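Long-range contacts in dipeptide Epimerase (Enterococcus faecalis V583, PDB 3JVA), which belongs to the mandelate racemase/muconate lactonizing enzyme family of the enolase superfamily and binds a magnesium ion at its barrel domain: residues N127-D132 with H306-Q311; S242-Q247 with L265-G270; G285-I290 with I314-L319; I290-E295 with L319-G324. All coordinates share one frame; numbering follows the deposited sequence.

Interaction 1: residues N127-D132 with H306-Q311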
loop_
_atom_site.group_PDB
_atom_site.type_symbol
_atom_site.label_atom_id
_atom_site.label_comp_id
_atom_site.label_asym_id
_atom_site.label_seq_id
_atom_site.Cartn_x
_atom_site.Cartn_y
_atom_site.Cartn_z
ATOM N N ASN B 127 -41.312 -14.498 -9.620
ATOM C CA ASN B 127 -41.632 -15.615 -10.505
ATOM C C ASN B 127 -41.623 -15.176 -11.966
ATOM O O ASN B 127 -42.157 -15.860 -12.835
ATOM C CB ASN B 127 -43.001 -16.200 -10.152
ATOM C CG ASN B 127 -44.134 -15.223 -10.395
ATOM O OD1 ASN B 127 -43.909 -14.061 -10.722
ATOM N ND2 ASN B 127 -45.363 -15.693 -10.228
ATOM N N GLN B 128 -41.013 -14.029 -12.229
ATOM C CA GLN B 128 -40.933 -13.507 -13.586
ATOM C C GLN B 128 -39.742 -12.565 -13.681
ATOM O O GLN B 128 -39.201 -12.134 -12.660
ATOM C CB GLN B 128 -42.219 -12.749 -13.932
ATOM C CG GLN B 128 -42.416 -11.478 -13.114
ATOM C CD GLN B 128 -43.769 -10.826 -13.351
ATOM O OE1 GLN B 128 -43.974 -9.665 -13.008
ATOM N NE2 GLN B 128 -44.701 -11.577 -13.925
ATOM N N VAL B 129 -39.335 -12.243 -14.902
ATOM C CA VAL B 129 -38.210 -11.340 -15.096
ATOM C C VAL B 129 -38.305 -10.622 -16.439
ATOM O O VAL B 129 -38.733 -11.196 -17.435
ATOM C CB VAL B 129 -36.865 -12.105 -14.983
ATOM C CG1 VAL B 129 -36.775 -13.174 -16.053
ATOM C CG2 VAL B 129 -35.698 -11.131 -15.076
ATOM N N ILE B 130 -37.930 -9.348 -16.443
ATOM C CA ILE B 130 -37.957 -8.527 -17.646
ATOM C C ILE B 130 -36.623 -8.596 -18.370
ATOM O O ILE B 130 -35.573 -8.373 -17.774
ATOM C CB ILE B 130 -38.232 -7.048 -17.303
ATOM C CG1 ILE B 130 -39.618 -6.912 -16.666
ATOM C CG2 ILE B 130 -38.123 -6.191 -18.564
ATOM C CD1 ILE B 130 -39.896 -5.537 -16.091
ATOM N N THR B 131 -36.658 -8.907 -19.657
ATOM C CA THR B 131 -35.428 -8.966 -20.424
ATOM C C THR B 131 -35.378 -7.876 -21.474
ATOM O O THR B 131 -36.413 -7.356 -21.902
ATOM C CB THR B 131 -35.257 -10.316 -21.154
ATOM O OG1 THR B 131 -34.058 -10.273 -21.940
ATOM C CG2 THR B 131 -36.444 -10.590 -22.081
ATOM N N ASP B 132 -34.164 -7.509 -21.869
ATOM C CA ASP B 132 -34.000 -6.527 -22.927
ATOM C C ASP B 132 -33.991 -7.382 -24.185
ATOM O O ASP B 132 -34.250 -8.588 -24.134
ATOM C CB ASP B 132 -32.652 -5.789 -22.808
ATOM C CG ASP B 132 -31.442 -6.725 -22.915
ATOM O OD1 ASP B 132 -31.510 -7.746 -23.640
ATOM O OD2 ASP B 132 -30.404 -6.426 -22.286
ATOM N N HIS B 306 -34.966 -18.454 -14.429
ATOM C CA HIS B 306 -35.376 -18.880 -13.092
ATOM C C HIS B 306 -34.409 -18.304 -12.061
ATOM O O HIS B 306 -34.821 -17.833 -11.006
ATOM C CB HIS B 306 -35.400 -20.412 -13.004
ATOM C CG HIS B 306 -36.660 -21.022 -13.540
ATOM N ND1 HIS B 306 -37.729 -21.346 -12.733
ATOM C CD2 HIS B 306 -37.042 -21.310 -14.806
ATOM C CE1 HIS B 306 -38.716 -21.808 -13.480
ATOM N NE2 HIS B 306 -38.326 -21.796 -14.742
ATOM N N LEU B 307 -33.118 -18.344 -12.371
ATOM C CA LEU B 307 -32.109 -17.806 -11.467
ATOM C C LEU B 307 -32.277 -16.294 -11.296
ATOM O O LEU B 307 -32.242 -15.778 -10.176
ATOM C CB LEU B 307 -30.707 -18.091 -12.006
ATOM C CG LEU B 307 -29.575 -17.483 -11.166
ATOM C CD1 LEU B 307 -29.631 -18.023 -9.733
ATOM C CD2 LEU B 307 -28.241 -17.804 -11.808
ATOM N N ALA B 308 -32.448 -15.593 -12.412
ATOM C CA ALA B 308 -32.604 -14.141 -12.388
ATOM C C ALA B 308 -33.836 -13.752 -11.580
ATOM O O ALA B 308 -33.780 -12.865 -10.729
ATOM C CB ALA B 308 -32.716 -13.605 -13.811
ATOM N N ALA B 309 -34.950 -14.427 -11.837
ATOM C CA ALA B 309 -36.174 -14.124 -11.113
ATOM C C ALA B 309 -36.032 -14.414 -9.620
ATOM O O ALA B 309 -36.565 -13.686 -8.785
ATOM C CB ALA B 309 -37.333 -14.933 -11.691
ATOM N N ALA B 310 -35.300 -15.475 -9.289
ATOM C CA ALA B 310 -35.127 -15.882 -7.897
ATOM C C ALA B 310 -34.217 -15.017 -7.034
ATOM O O ALA B 310 -34.444 -14.898 -5.830
ATOM C CB ALA B 310 -34.640 -17.327 -7.844
ATOM N N GLN B 311 -33.194 -14.419 -7.640
ATOM C CA GLN B 311 -32.222 -13.610 -6.900
ATOM C C GLN B 311 -32.417 -12.099 -7.010
ATOM O O GLN B 311 -32.375 -11.538 -8.096
ATOM C CB GLN B 311 -30.812 -13.974 -7.366
ATOM C CG GLN B 311 -30.384 -15.402 -7.014
ATOM C CD GLN B 311 -30.024 -15.553 -5.553
ATOM O OE1 GLN B 311 -30.760 -16.160 -4.769
ATOM N NE2 GLN B 311 -28.885 -14.990 -5.170
#
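Val129 and the alanine pair Ala308–Ala309 make a small apolar strand-on-helix contact on the outer side of the (β/α)7β barrel, where strand 128-130 lies across the last turn of helix 306-310. The two run nearly perpendicular, at 94°, with their axes 7.1 Å apart. Val129 supplies the one side chain of the strand that drops onto the helix. Its CG2 branch is trans to the backbone N and reaches the methyl of Ala308, CG2 to CB 4.1 Å. The branching carbon of the valine lies by the next residue of the helix, Val129 CB standing 4.4 Å from Ala309 CB. That second methyl is pressed against main chain as well: Ala309 CB lies 3.5 Å from Gln128 O and 3.8 Å from Gln128 N. Gln128 meets the helix through these backbone atoms, its side chain turning the other way. No hydrogen bond crosses the contact; small side chains let helix and strand come close, with the CA atoms of Val129 and Ala309 5.3 Å apart. Strand 128-134 is hydrogen-bonded along one edge to strand 341-343, and Val129 also packs on Leu342. His306 ND1 is hydrogen-bonded to the backbone N of Tyr119 in helix 118-121, while Leu307 packs against helix 271-284.

Interaction 2: residues S242-Q247 with L265-G270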
loop_
_atom_site.group_PDB
_atom_site.type_symbol
_atom_site.label_atom_id
_atom_site.label_comp_id
_atom_site.label_asym_id
_atom_site.label_seq_id
_atom_site.Cartn_x
_atom_site.Cartn_y
_atom_site.Cartn_z
ATOM N N SER B 242 -14.498 -10.239 -18.420
ATOM C CA SER B 242 -13.547 -10.192 -17.305
ATOM C C SER B 242 -14.025 -11.067 -16.149
ATOM O O SER B 242 -13.268 -11.332 -15.215
ATOM C CB SER B 242 -13.346 -8.755 -16.796
ATOM O OG SER B 242 -12.523 -8.004 -17.677
ATOM N N CYS B 243 -15.280 -11.506 -16.207
ATOM C CA CYS B 243 -15.816 -12.366 -15.155
ATOM C C CYS B 243 -16.408 -13.660 -15.692
ATOM O O CYS B 243 -17.487 -13.657 -16.290
ATOM C CB CYS B 243 -16.886 -11.645 -14.333
ATOM S SG CYS B 243 -17.600 -12.707 -13.025
ATOM N N PHE B 244 -15.691 -14.761 -15.478
ATOM C CA PHE B 244 -16.144 -16.080 -15.893
ATOM C C PHE B 244 -16.697 -16.799 -14.666
ATOM O O PHE B 244 -17.844 -17.240 -14.668
ATOM C CB PHE B 244 -14.989 -16.904 -16.476
ATOM C CG PHE B 244 -14.794 -16.723 -17.957
ATOM C CD1 PHE B 244 -14.746 -15.455 -18.518
ATOM C CD2 PHE B 244 -14.647 -17.826 -18.788
ATOM C CE1 PHE B 244 -14.551 -15.287 -19.884
ATOM C CE2 PHE B 244 -14.452 -17.666 -20.159
ATOM C CZ PHE B 244 -14.405 -16.388 -20.705
ATOM N N ASP B 245 -15.886 -16.879 -13.611
ATOM C CA ASP B 245 -16.282 -17.573 -12.381
ATOM C C ASP B 245 -16.239 -16.759 -11.083
ATOM O O ASP B 245 -15.938 -15.566 -11.077
ATOM C CB ASP B 245 -15.428 -18.835 -12.199
ATOM C CG ASP B 245 -13.939 -18.531 -12.122
ATOM O OD1 ASP B 245 -13.574 -17.439 -11.643
ATOM O OD2 ASP B 245 -13.131 -19.395 -12.532
ATOM N N ALA B 246 -16.544 -17.431 -9.972
ATOM C CA ALA B 246 -16.566 -16.790 -8.665
ATOM C C ALA B 246 -15.230 -16.172 -8.290
ATOM O O ALA B 246 -15.181 -15.123 -7.645
ATOM C CB ALA B 246 -16.991 -17.800 -7.592
ATOM N N GLN B 247 -14.138 -16.822 -8.679
ATOM C CA GLN B 247 -12.827 -16.281 -8.350
ATOM C C GLN B 247 -12.605 -14.956 -9.071
ATOM O O GLN B 247 -12.016 -14.033 -8.510
ATOM C CB GLN B 247 -11.734 -17.287 -8.696
ATOM C CG GLN B 247 -11.782 -18.517 -7.793
ATOM C CD GLN B 247 -10.659 -19.495 -8.063
ATOM O OE1 GLN B 247 -10.581 -20.085 -9.138
ATOM N NE2 GLN B 247 -9.781 -19.669 -7.084
ATOM N N LEU B 265 -24.358 -18.361 -17.561
ATOM C CA LEU B 265 -24.206 -19.743 -17.114
ATOM C C LEU B 265 -23.155 -20.507 -17.915
ATOM O O LEU B 265 -22.459 -21.370 -17.369
ATOM C CB LEU B 265 -25.551 -20.483 -17.176
ATOM C CG LEU B 265 -26.678 -19.925 -16.301
ATOM C CD1 LEU B 265 -27.879 -20.851 -16.378
ATOM C CD2 LEU B 265 -26.207 -19.779 -14.852
ATOM N N MET B 266 -23.024 -20.183 -19.202
ATOM C CA MET B 266 -22.059 -20.864 -20.060
ATOM C C MET B 266 -20.620 -20.368 -19.881
ATOM O O MET B 266 -19.705 -20.872 -20.531
ATOM C CB MET B 266 -22.476 -20.750 -21.527
ATOM C CG MET B 266 -23.879 -21.290 -21.821
ATOM S SD MET B 266 -24.229 -22.953 -21.134
ATOM C CE MET B 266 -26.046 -22.874 -21.029
ATOM N N LYS B 267 -20.439 -19.367 -19.018
ATOM C CA LYS B 267 -19.116 -18.830 -18.695
ATOM C C LYS B 267 -18.677 -19.386 -17.340
ATOM O O LYS B 267 -17.496 -19.686 -17.128
ATOM C CB LYS B 267 -19.133 -17.305 -18.551
ATOM C CG LYS B 267 -19.105 -16.494 -19.831
ATOM C CD LYS B 267 -18.784 -15.028 -19.506
ATOM C CE LYS B 267 -19.779 -14.432 -18.510
ATOM N NZ LYS B 267 -19.465 -13.005 -18.182
ATOM N N CYS B 268 -19.631 -19.501 -16.416
ATOM C CA CYS B 268 -19.329 -19.956 -15.059
ATOM C C CYS B 268 -19.535 -21.437 -14.767
ATOM O O CYS B 268 -19.155 -21.916 -13.697
ATOM C CB CYS B 268 -20.121 -19.130 -14.036
ATOM S SG CYS B 268 -21.925 -19.305 -14.129
ATOM N N GLY B 269 -20.133 -22.164 -15.701
ATOM C CA GLY B 269 -20.338 -23.583 -15.473
ATOM C C GLY B 269 -21.607 -23.943 -14.726
ATOM O O GLY B 269 -21.650 -24.960 -14.029
ATOM N N GLY B 270 -22.637 -23.113 -14.852
ATOM C CA GLY B 270 -23.896 -23.434 -14.208
ATOM C C GLY B 270 -24.420 -22.573 -13.084
ATOM O O GLY B 270 -23.768 -21.638 -12.629
#
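Cys243 opens the contact with its backbone: the carbonyl O takes a hydrogen bond from Lys267 NZ at 2.8 Å, and the ammonium meets it almost end-on, the C=O...N angle being 160°. Lys267 gets there by running past the chain at Phe244, with a bend at chi3 (-57°) that brings CE within 3.3 Å of Cys243 O. Phe244 comes next. Its ring has the lysine chain crossing it at about a right angle, and Lys267 CD stands 4.1 Å above one ring face, offset toward the rim. The start of the phenylalanine side chain sits by the lysine's own carbonyl, Phe244 CB to Lys267 O 3.8 Å. Phe244 O then points into the short helix 265-268 and comes very close to Cys268 CB, 3.0 Å, without bonding to that helix. At Asp245 the chain turns away: this residue is the N-cap of helix 246-255, its OD1 accepting from Asp248 N, and the side chain leads off from the contact. The other segment closes at Gly269 and Gly270, whose N atoms both bond to Leu265 O before helix 271-284 starts. The lysine nitrogen has further partners: besides Cys243 O it bonds to Asn262 O and makes a salt bridge with Asp240 OD1. Asp240 is a magnesium ligand, so Lys267, whose side chain is about 7 Å from the magnesium ion, acts as a second-shell residue that probably steadies the carboxylate and ties this loop to the metal site.

Interaction 3: residues G285-I290 with I314-L319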
loop_
_atom_site.group_PDB
_atom_site.type_symbol
_atom_site.label_atom_id
_atom_site.label_comp_id
_atom_site.label_asym_id
_atom_site.label_seq_id
_atom_site.Cartn_x
_atom_site.Cartn_y
_atom_site.Cartn_z
ATOM N N GLY B 285 -21.885 -4.991 -2.687
ATOM C CA GLY B 285 -22.735 -3.876 -3.080
ATOM C C GLY B 285 -22.748 -3.632 -4.581
ATOM O O GLY B 285 -23.006 -2.518 -5.045
ATOM N N ILE B 286 -22.474 -4.683 -5.341
ATOM C CA ILE B 286 -22.440 -4.618 -6.796
ATOM C C ILE B 286 -23.589 -5.449 -7.359
ATOM O O ILE B 286 -23.760 -6.607 -6.980
ATOM C CB ILE B 286 -21.099 -5.181 -7.322
ATOM C CG1 ILE B 286 -19.954 -4.271 -6.870
ATOM C CG2 ILE B 286 -21.128 -5.316 -8.837
ATOM C CD1 ILE B 286 -18.588 -4.747 -7.315
ATOM N N GLU B 287 -24.392 -4.857 -8.238
ATOM C CA GLU B 287 -25.498 -5.595 -8.833
ATOM C C GLU B 287 -25.015 -6.486 -9.969
ATOM O O GLU B 287 -23.934 -6.265 -10.538
ATOM C CB GLU B 287 -26.575 -4.633 -9.353
ATOM C CG GLU B 287 -27.440 -4.041 -8.252
ATOM C CD GLU B 287 -28.432 -3.003 -8.761
ATOM O OE1 GLU B 287 -28.815 -3.055 -9.948
ATOM O OE2 GLU B 287 -28.840 -2.138 -7.961
ATOM N N CYS B 288 -25.821 -7.497 -10.288
ATOM C CA CYS B 288 -25.499 -8.431 -11.358
ATOM C C CYS B 288 -26.541 -8.440 -12.465
ATOM O O CYS B 288 -27.714 -8.163 -12.236
ATOM C CB CYS B 288 -25.393 -9.864 -10.811
ATOM S SG CYS B 288 -23.890 -10.201 -9.869
ATOM N N MET B 289 -26.090 -8.736 -13.675
ATOM C CA MET B 289 -26.993 -8.886 -14.801
ATOM C C MET B 289 -26.703 -10.306 -15.238
ATOM O O MET B 289 -25.668 -10.863 -14.875
ATOM C CB MET B 289 -26.658 -7.935 -15.952
ATOM C CG MET B 289 -27.527 -8.179 -17.190
ATOM S SD MET B 289 -27.378 -6.884 -18.466
ATOM C CE MET B 289 -26.129 -7.569 -19.510
ATOM N N ILE B 290 -27.613 -10.916 -15.982
ATOM C CA ILE B 290 -27.350 -12.256 -16.473
ATOM C C ILE B 290 -27.633 -12.221 -17.967
ATOM O O ILE B 290 -28.656 -11.682 -18.403
ATOM C CB ILE B 290 -28.211 -13.337 -15.757
ATOM C CG1 ILE B 290 -27.784 -14.728 -16.242
ATOM C CG2 ILE B 290 -29.692 -13.096 -16.007
ATOM C CD1 ILE B 290 -28.158 -15.870 -15.289
ATOM N N ILE B 314 -29.748 -9.925 -8.939
ATOM C CA ILE B 314 -29.608 -10.038 -10.391
ATOM C C ILE B 314 -30.740 -9.129 -10.841
ATOM O O ILE B 314 -31.882 -9.553 -10.995
ATOM C CB ILE B 314 -29.812 -11.486 -10.899
ATOM C CG1 ILE B 314 -28.733 -12.402 -10.298
ATOM C CG2 ILE B 314 -29.695 -11.527 -12.425
ATOM C CD1 ILE B 314 -28.816 -13.854 -10.771
ATOM N N THR B 315 -30.396 -7.861 -11.034
ATOM C CA THR B 315 -31.357 -6.824 -11.371
ATOM C C THR B 315 -31.603 -6.536 -12.840
ATOM O O THR B 315 -32.527 -5.794 -13.173
ATOM C CB THR B 315 -30.943 -5.520 -10.706
ATOM O OG1 THR B 315 -29.671 -5.121 -11.223
ATOM C CG2 THR B 315 -30.832 -5.711 -9.205
ATOM N N ARG B 316 -30.769 -7.099 -13.707
ATOM C CA ARG B 316 -30.904 -6.908 -15.145
ATOM C C ARG B 316 -30.813 -8.253 -15.849
ATOM O O ARG B 316 -30.179 -9.178 -15.348
ATOM C CB ARG B 316 -29.796 -5.992 -15.674
ATOM C CG ARG B 316 -29.838 -4.567 -15.139
ATOM C CD ARG B 316 -28.773 -3.730 -15.829
ATOM N NE ARG B 316 -28.829 -2.310 -15.484
ATOM C CZ ARG B 316 -28.257 -1.762 -14.416
ATOM N NH1 ARG B 316 -27.570 -2.509 -13.557
ATOM N NH2 ARG B 316 -28.354 -0.453 -14.218
ATOM N N ALA B 317 -31.447 -8.357 -17.012
ATOM C CA ALA B 317 -31.416 -9.595 -17.774
ATOM C C ALA B 317 -31.336 -9.340 -19.273
ATOM O O ALA B 317 -32.037 -8.480 -19.810
ATOM C CB ALA B 317 -32.643 -10.439 -17.449
ATOM N N ASP B 318 -30.455 -10.081 -19.932
ATOM C CA ASP B 318 -30.260 -9.996 -21.373
ATOM C C ASP B 318 -30.418 -11.444 -21.823
ATOM O O ASP B 318 -29.449 -12.106 -22.180
ATOM C CB ASP B 318 -28.854 -9.464 -21.683
ATOM C CG ASP B 318 -28.549 -9.435 -23.169
ATOM O OD1 ASP B 318 -29.482 -9.202 -23.964
ATOM O OD2 ASP B 318 -27.372 -9.637 -23.542
ATOM N N LEU B 319 -31.659 -11.924 -21.780
ATOM C CA LEU B 319 -31.977 -13.311 -22.128
ATOM C C LEU B 319 -32.940 -13.328 -23.306
ATOM O O LEU B 319 -34.117 -13.643 -23.154
ATOM C CB LEU B 319 -32.613 -13.995 -20.914
ATOM C CG LEU B 319 -31.783 -13.937 -19.627
ATOM C CD1 LEU B 319 -32.614 -14.441 -18.458
ATOM C CD2 LEU B 319 -30.509 -14.767 -19.792
HETATM O O HOH W 1 -26.608 -1.100 -11.105
HETATM O O HOH W 2 -27.605 -5.345 -13.047
#
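Glu287 reaches across to Thr315 and Arg316 of strand 314-317, which pairs in parallel with the neighbouring barrel strand 287-290. Along the glutamate, CB lies 3.6 Å from Thr315 OG1, and CG is equally near that hydroxyl and the methyl CG2. The chain is extended beyond CG, chi2 175°, which carries the carboxylate over the threonine side chain at about a right angle, with CD against both OG1 and CG2. At the tip, OE1 accepts a short hydrogen bond from Thr315 OG1, 2.6 Å, which arrives 37° out of the carboxylate plane. The same oxygen faces Arg316 NH1 at 3.9 Å, a long salt bridge of charge alone. One water joins OE1, weakly, to NH1; a second joins NH1 to Thr315 OG1 and, weakly, to Cys288 O.

The strands pair Cys288 with Ile314 and Met289 with Arg316, a one-residue shift that makes Thr315 the extra residue of a beta bulge. There the N-H of Thr315 gives Cys288 O only a weak bond. Regular pairing follows, Ile290 N to Arg316 O at 3.2 Å and Asp318 N to Ile290 O at 2.9 Å, the latter nearly straight (170°). Met289 CG packs on Arg316 CB, 3.5 Å; on the opposite face Ile290 CG2 meets Ile314 CG2, 3.9 Å, toward helix 298-310, the crossover of this beta-alpha-beta unit. Arg316 NE makes a salt bridge with Glu212. With OE1 far out of the guanidinium plane, Glu287 probably acts on Arg316 mainly through electrostatics and water, while its firm direct bond goes to the bulge threonine.

Interaction 4: residues I290-E295 with L319-G324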
loop_
_atom_site.group_PDB
_atom_site.type_symbol
_atom_site.label_atom_id
_atom_site.label_comp_id
_atom_site.label_asym_id
_atom_site.label_seq_id
_atom_site.Cartn_x
_atom_site.Cartn_y
_atom_site.Cartn_z
ATOM N N ILE B 290 -27.613 -10.916 -15.982
ATOM C CA ILE B 290 -27.350 -12.256 -16.473
ATOM C C ILE B 290 -27.633 -12.221 -17.967
ATOM O O ILE B 290 -28.656 -11.682 -18.403
ATOM C CB ILE B 290 -28.211 -13.337 -15.757
ATOM C CG1 ILE B 290 -27.784 -14.728 -16.242
ATOM C CG2 ILE B 290 -29.692 -13.096 -16.007
ATOM C CD1 ILE B 290 -28.158 -15.870 -15.289
ATOM N N GLY B 291 -26.695 -12.749 -18.746
ATOM C CA GLY B 291 -26.839 -12.755 -20.189
ATOM C C GLY B 291 -26.893 -14.148 -20.783
ATOM O O GLY B 291 -27.179 -15.122 -20.080
ATOM N N CYS B 292 -26.608 -14.249 -22.079
ATOM C CA CYS B 292 -26.637 -15.533 -22.765
ATOM C C CYS B 292 -25.642 -15.576 -23.911
ATOM O O CYS B 292 -25.104 -14.542 -24.326
ATOM C CB CYS B 292 -28.046 -15.815 -23.304
ATOM S SG CYS B 292 -28.657 -14.586 -24.490
ATOM N N MET B 293 -25.398 -16.783 -24.416
ATOM C CA MET B 293 -24.472 -16.994 -25.526
ATOM C C MET B 293 -25.248 -16.927 -26.835
ATOM O O MET B 293 -26.465 -17.107 -26.856
ATOM C CB MET B 293 -23.818 -18.378 -25.427
ATOM C CG MET B 293 -23.197 -18.701 -24.087
ATOM S SD MET B 293 -21.893 -17.558 -23.638
ATOM C CE MET B 293 -20.622 -18.055 -24.781
ATOM N N ALA B 294 -24.529 -16.671 -27.924
ATOM C CA ALA B 294 -25.134 -16.604 -29.245
ATOM C C ALA B 294 -25.616 -17.994 -29.637
ATOM O O ALA B 294 -26.560 -18.142 -30.420
ATOM C CB ALA B 294 -24.105 -16.100 -30.266
ATOM N N GLU B 295 -24.979 -19.017 -29.075
ATOM C CA GLU B 295 -25.342 -20.386 -29.408
ATOM C C GLU B 295 -26.065 -21.218 -28.350
ATOM O O GLU B 295 -25.882 -22.434 -28.289
ATOM C CB GLU B 295 -24.111 -21.144 -29.922
ATOM C CG GLU B 295 -23.504 -20.491 -31.162
ATOM C CD GLU B 295 -22.843 -21.478 -32.107
ATOM O OE1 GLU B 295 -23.567 -22.306 -32.711
ATOM O OE2 GLU B 295 -21.602 -21.423 -32.248
ATOM N N LEU B 319 -31.659 -11.924 -21.780
ATOM C CA LEU B 319 -31.977 -13.311 -22.128
ATOM C C LEU B 319 -32.940 -13.328 -23.306
ATOM O O LEU B 319 -34.117 -13.643 -23.154
ATOM C CB LEU B 319 -32.613 -13.995 -20.914
ATOM C CG LEU B 319 -31.783 -13.937 -19.627
ATOM C CD1 LEU B 319 -32.614 -14.441 -18.458
ATOM C CD2 LEU B 319 -30.509 -14.767 -19.792
ATOM N N ASP B 320 -32.412 -13.014 -24.482
ATOM C CA ASP B 320 -33.209 -12.916 -25.699
ATOM C C ASP B 320 -32.937 -13.971 -26.766
ATOM O O ASP B 320 -33.458 -13.872 -27.875
ATOM C CB ASP B 320 -32.981 -11.530 -26.310
ATOM C CG ASP B 320 -31.527 -11.294 -26.690
ATOM O OD1 ASP B 320 -30.642 -12.062 -26.237
ATOM O OD2 ASP B 320 -31.258 -10.331 -27.436
ATOM N N ALA B 321 -32.140 -14.983 -26.444
ATOM C CA ALA B 321 -31.810 -16.004 -27.435
ATOM C C ALA B 321 -33.005 -16.708 -28.084
ATOM O O ALA B 321 -32.977 -16.981 -29.284
ATOM C CB ALA B 321 -30.862 -17.037 -26.828
ATOM N N THR B 322 -34.056 -17.004 -27.321
ATOM C CA THR B 322 -35.192 -17.703 -27.920
ATOM C C THR B 322 -35.904 -16.878 -28.982
ATOM O O THR B 322 -36.530 -17.438 -29.886
ATOM C CB THR B 322 -36.244 -18.158 -26.873
ATOM O OG1 THR B 322 -36.891 -17.019 -26.290
ATOM C CG2 THR B 322 -35.583 -18.988 -25.776
ATOM N N PHE B 323 -35.796 -15.555 -28.886
ATOM C CA PHE B 323 -36.457 -14.672 -29.847
ATOM C C PHE B 323 -35.848 -14.738 -31.242
ATOM O O PHE B 323 -36.483 -14.336 -32.218
ATOM C CB PHE B 323 -36.416 -13.215 -29.367
ATOM C CG PHE B 323 -36.865 -13.020 -27.948
ATOM C CD1 PHE B 323 -37.793 -13.873 -27.364
ATOM C CD2 PHE B 323 -36.373 -11.954 -27.201
ATOM C CE1 PHE B 323 -38.225 -13.669 -26.054
ATOM C CE2 PHE B 323 -36.799 -11.740 -25.892
ATOM C CZ PHE B 323 -37.723 -12.595 -25.318
ATOM N N GLY B 324 -34.616 -15.232 -31.337
ATOM C CA GLY B 324 -33.963 -15.320 -32.631
ATOM C C GLY B 324 -33.869 -16.719 -33.213
ATOM O O GLY B 324 -33.140 -16.936 -34.183
#
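Cys292 and Asp320 both turn the first branch of their side chains back over the main chain, with chi1 at 60° and 61°, and this brings Cys292 SG to 3.7 Å from Asp320 OD1. They belong to the loops that follow strands 287-290 and 314-317, at the C-terminal mouth of the (β/α)7β barrel, the end where this fold carries its metal site. Cys292 is the central side chain of the first loop. Its sulfur lies against the start of the 3-10 segment 321-323, 4.0 Å from both Ala321 N and Ala321 CB, and has a carboxylate oxygen, an amide nitrogen and a methyl as neighbours. That turn is held by its own backbone, Phe323 N bonding to Asp320 O at 3.1 Å. The carboxylate of Asp320 is anchored elsewhere, OD2 taking a hydrogen bond from the N of Thr134 at the end of the first barrel strand, which is likely to hold OD1 in place beside the sulfur. No hydrogen bond joins the two loops; they meet by van der Waals packing, and Ile301 of helix 298-310 touches both Cys292 and Ala321. A bound glycerol lies about 4 Å from the Cys292 side chain, consistent with the cysteine bordering a pocket at the barrel mouth. Closer to the strands, Leu319 packs on the first loop: one methyl, CD2, is 4.4 Å from Cys292 CB and sits 3.4 Å from Gly291 O.

How the interactions relate
All four contacts belong to the barrel domain. Along the chain, 127-132 comes first and pairs with 306-311, spanning nearly the whole barrel; interaction 2 falls within that span, before interactions 3 and 4, and the segments of 1, 3 and 4 interleave. Interaction 3 joins the last two barrel strands, and interaction 4 continues them into their loops, sharing Ile290 and Leu319; their centres are 14 Å apart. Interaction 1, its centre 9 Å from that of interaction 3, lies where the barrel closes: Thr131 OG1 probably bonds to Leu319 N, joining the first strand to the loop just after the last. Interaction 2 meets interaction 4 through Met266 and Met293, linking metal-side loops around the barrel mouth.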